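Local coordinates for uncharacterized lipoprotein GfcB (Escherichia coli K12, PDB 2IN5) that is of unknown function but, as a lipoprotein of the group 4 capsule GfcB/YjbF family, probably takes part in capsule polysaccharide production at the cell envelope, at residues Ile113-Asp118 with Arg122-Ser127. Residues are numbered along the deposited sequence; the frame is centred on the assembly and turned at random.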
ATOM      1  N   ILE A 113      12.387   4.595  18.189  1.00 27.19           N
ATOM      2  CA  ILE A 113      11.465   3.574  17.702  1.00 26.21           C
ATOM      3  C   ILE A 113      10.315   3.465  18.687  1.00 27.41           C
ATOM      4  O   ILE A 113      10.455   3.796  19.867  1.00 27.45           O
ATOM      5  CB  ILE A 113      12.136   2.153  17.547  1.00 24.45           C
ATOM      6  CG1 ILE A 113      12.725   1.685  18.873  1.00 19.51           C
ATOM      7  CG2 ILE A 113      13.252   2.193  16.498  1.00 21.71           C
ATOM      8  CD1 ILE A 113      13.253   0.287  18.807  1.00 20.81           C
ATOM      9  N   LEU A 114       9.175   3.004  18.183  1.00 28.28           N
ATOM     10  CA  LEU A 114       7.977   2.822  18.986  1.00 26.74           C
ATOM     11  C   LEU A 114       7.443   1.441  18.676  1.00 26.29           C
ATOM     12  O   LEU A 114       7.125   1.154  17.528  1.00 27.80           O
ATOM     13  CB  LEU A 114       6.922   3.861  18.604  1.00 26.55           C
ATOM     14  CG  LEU A 114       5.567   3.797  19.324  1.00 24.29           C
ATOM     15  CD1 LEU A 114       5.740   3.983  20.819  1.00 19.75           C
ATOM     16  CD2 LEU A 114       4.663   4.853  18.749  1.00 24.47           C
ATOM     17  N   TRP A 115       7.337   0.579  19.676  1.00 26.22           N
ATOM     18  CA  TRP A 115       6.824  -0.757  19.410  1.00 27.77           C
ATOM     19  C   TRP A 115       5.903  -1.246  20.535  1.00 30.22           C
ATOM     20  O   TRP A 115       5.994  -0.777  21.669  1.00 30.48           O
ATOM     21  CB  TRP A 115       8.003  -1.709  19.201  1.00 23.00           C
ATOM     22  CG  TRP A 115       8.665  -2.194  20.451  1.00 18.90           C
ATOM     23  CD1 TRP A 115       8.461  -3.395  21.063  1.00 18.47           C
ATOM     24  CD2 TRP A 115       9.637  -1.499  21.245  1.00 18.33           C
ATOM     25  NE1 TRP A 115       9.244  -3.495  22.190  1.00 18.53           N
ATOM     26  CE2 TRP A 115       9.978  -2.348  22.325  1.00 16.89           C
ATOM     27  CE3 TRP A 115      10.256  -0.244  21.149  1.00 16.85           C
ATOM     28  CZ2 TRP A 115      10.903  -1.987  23.297  1.00 14.59           C
ATOM     29  CZ3 TRP A 115      11.177   0.120  22.115  1.00 15.91           C
ATOM     30  CH2 TRP A 115      11.493  -0.751  23.180  1.00 20.60           C
ATOM     31  N   SER A 116       5.001  -2.168  20.223  1.00 32.91           N
ATOM     32  CA  SER A 116       4.108  -2.688  21.247  1.00 36.13           C
ATOM     33  C   SER A 116       4.623  -4.023  21.767  1.00 39.45           C
ATOM     34  O   SER A 116       5.145  -4.838  21.014  1.00 40.18           O
ATOM     35  CB  SER A 116       2.689  -2.848  20.703  1.00 36.95           C
ATOM     36  OG  SER A 116       2.603  -3.844  19.711  1.00 36.54           O
ATOM     37  N   GLU A 117       4.480  -4.234  23.068  1.00 42.60           N
ATOM     38  CA  GLU A 117       4.926  -5.461  23.707  1.00 46.08           C
ATOM     39  C   GLU A 117       3.843  -5.883  24.704  1.00 46.82           C
ATOM     40  O   GLU A 117       3.685  -5.269  25.760  1.00 46.57           O
ATOM     41  CB  GLU A 117       6.259  -5.201  24.413  1.00 48.84           C
ATOM     42  CG  GLU A 117       7.030  -6.444  24.821  1.00 53.34           C
ATOM     43  CD  GLU A 117       8.512  -6.164  24.995  1.00 55.98           C
ATOM     44  OE1 GLU A 117       9.260  -7.087  25.392  1.00 58.18           O
ATOM     45  OE2 GLU A 117       8.932  -5.018  24.726  1.00 56.10           O
ATOM     46  N   ASP A 118       3.101  -6.932  24.351  1.00 47.52           N
ATOM     47  CA  ASP A 118       2.004  -7.433  25.179  1.00 48.48           C
ATOM     48  C   ASP A 118       0.940  -6.344  25.252  1.00 48.57           C
ATOM     49  O   ASP A 118       0.383  -6.063  26.313  1.00 48.32           O
ATOM     50  CB  ASP A 118       2.498  -7.790  26.587  1.00 49.88           C
ATOM     51  CG  ASP A 118       3.440  -8.988  26.592  1.00 50.98           C
ATOM     52  OD1 ASP A 118       4.060  -9.256  27.641  1.00 50.89           O
ATOM     53  OD2 ASP A 118       3.561  -9.663  25.549  1.00 52.61           O
ATOM     54  N   ARG A 122       5.988   0.748  24.071  1.00 34.99           N
ATOM     55  CA  ARG A 122       7.354   1.034  24.518  1.00 32.60           C
ATOM     56  C   ARG A 122       8.085   1.849  23.449  1.00 30.17           C
ATOM     57  O   ARG A 122       7.688   1.865  22.291  1.00 28.45           O
ATOM     58  CB  ARG A 122       8.099  -0.278  24.777  1.00 35.72           C
ATOM     59  CG  ARG A 122       7.578  -1.083  25.970  1.00 39.64           C
ATOM     60  CD  ARG A 122       7.908  -0.401  27.303  1.00 43.95           C
ATOM     61  NE  ARG A 122       7.345  -1.119  28.445  1.00 45.14           N
ATOM     62  CZ  ARG A 122       6.067  -1.067  28.818  1.00 46.63           C
ATOM     63  NH1 ARG A 122       5.199  -0.316  28.148  1.00 45.80           N
ATOM     64  NH2 ARG A 122       5.655  -1.781  29.859  1.00 47.63           N
ATOM     65  N   SER A 123       9.145   2.542  23.834  1.00 29.87           N
ATOM     66  CA  SER A 123       9.883   3.339  22.864  1.00 31.89           C
ATOM     67  C   SER A 123      11.277   3.622  23.403  1.00 33.18           C
ATOM     68  O   SER A 123      11.510   3.512  24.602  1.00 36.11           O
ATOM     69  CB  SER A 123       9.141   4.653  22.579  1.00 30.39           C
ATOM     70  OG  SER A 123       9.288   5.568  23.645  1.00 32.00           O
ATOM     71  N   ALA A 124      12.215   3.963  22.527  1.00 33.82           N
ATOM     72  CA  ALA A 124      13.574   4.240  22.982  1.00 34.66           C
ATOM     73  C   ALA A 124      14.406   4.980  21.942  1.00 34.15           C
ATOM     74  O   ALA A 124      14.060   5.008  20.767  1.00 33.61           O
ATOM     75  CB  ALA A 124      14.263   2.939  23.378  1.00 35.54           C
ATOM     76  N   THR A 125      15.494   5.597  22.384  1.00 35.14           N
ATOM     77  CA  THR A 125      16.352   6.325  21.470  1.00 36.71           C
ATOM     78  C   THR A 125      17.559   5.468  21.137  1.00 36.96           C
ATOM     79  O   THR A 125      18.364   5.135  22.012  1.00 36.98           O
ATOM     80  CB  THR A 125      16.803   7.658  22.068  1.00 39.01           C
ATOM     81  OG1 THR A 125      15.649   8.456  22.349  1.00 40.25           O
ATOM     82  CG2 THR A 125      17.696   8.412  21.082  1.00 40.32           C
ATOM     83  N   LEU A 126      17.668   5.106  19.862  1.00 36.15           N
ATOM     84  CA  LEU A 126      18.752   4.258  19.399  1.00 34.46           C
ATOM     85  C   LEU A 126      19.808   4.983  18.595  1.00 34.18           C
ATOM     86  O   LEU A 126      19.514   5.799  17.717  1.00 33.70           O
ATOM     87  CB  LEU A 126      18.208   3.114  18.543  1.00 35.10           C
ATOM     88  CG  LEU A 126      17.372   2.005  19.180  1.00 36.74           C
ATOM     89  CD1 LEU A 126      16.059   2.559  19.693  1.00 36.50           C
ATOM     90  CD2 LEU A 126      17.114   0.934  18.137  1.00 36.87           C
ATOM     91  N   SER A 127      21.051   4.656  18.906  1.00 33.94           N
ATOM     92  CA  SER A 127      22.189   5.223  18.211  1.00 35.19           C
ATOM     93  C   SER A 127      23.098   4.054  17.857  1.00 34.64           C
ATOM     94  O   SER A 127      23.422   3.228  18.710  1.00 34.94           O
ATOM     95  CB  SER A 127      22.912   6.227  19.111  1.00 36.39           C
ATOM     96  OG  SER A 127      23.202   5.657  20.374  1.00 39.66           O
TER
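In the antiparallel beta hairpin of strands 108-117 and 120-140, W115 faces R122 and I113 faces A124 as hydrogen-bonded pairs, with the non-hydrogen-bonded pair L114 and S123 between them. W115 N reaches R122 O at 2.9 Å and R122 N returns to W115 O at 2.8 Å; I113 N gives its hydrogen to A124 O at 3.1 Å, and A124 N gives its own to I113 O. With CG between its backbone N and carbonyl carbon (chi1 80°), the W115 indole swings across to the partner strand. One face of its six-membered ring takes R122 CB in a CH-pi contact, 3.7 Å from the centroid, while CZ3 comes to 3.5 Å from S123 CA. W115 NE1 donates to E117 OE2 at 3.0 Å, meeting it from above the carboxylate plane, which helps hold the indole's rotation. On the same face of the hairpin, I113 CG1 packs 3.5 Å from L126 CD1, the two side chains nearly perpendicular. Replacing W115 by alanine is likely to cost R122 CB its aromatic partner and leave E117 OE2 without its indole donor. Backbone pairing thus sets the register, and the indole, which also touches A185 and V187, adds an apolar cover with one polar tether.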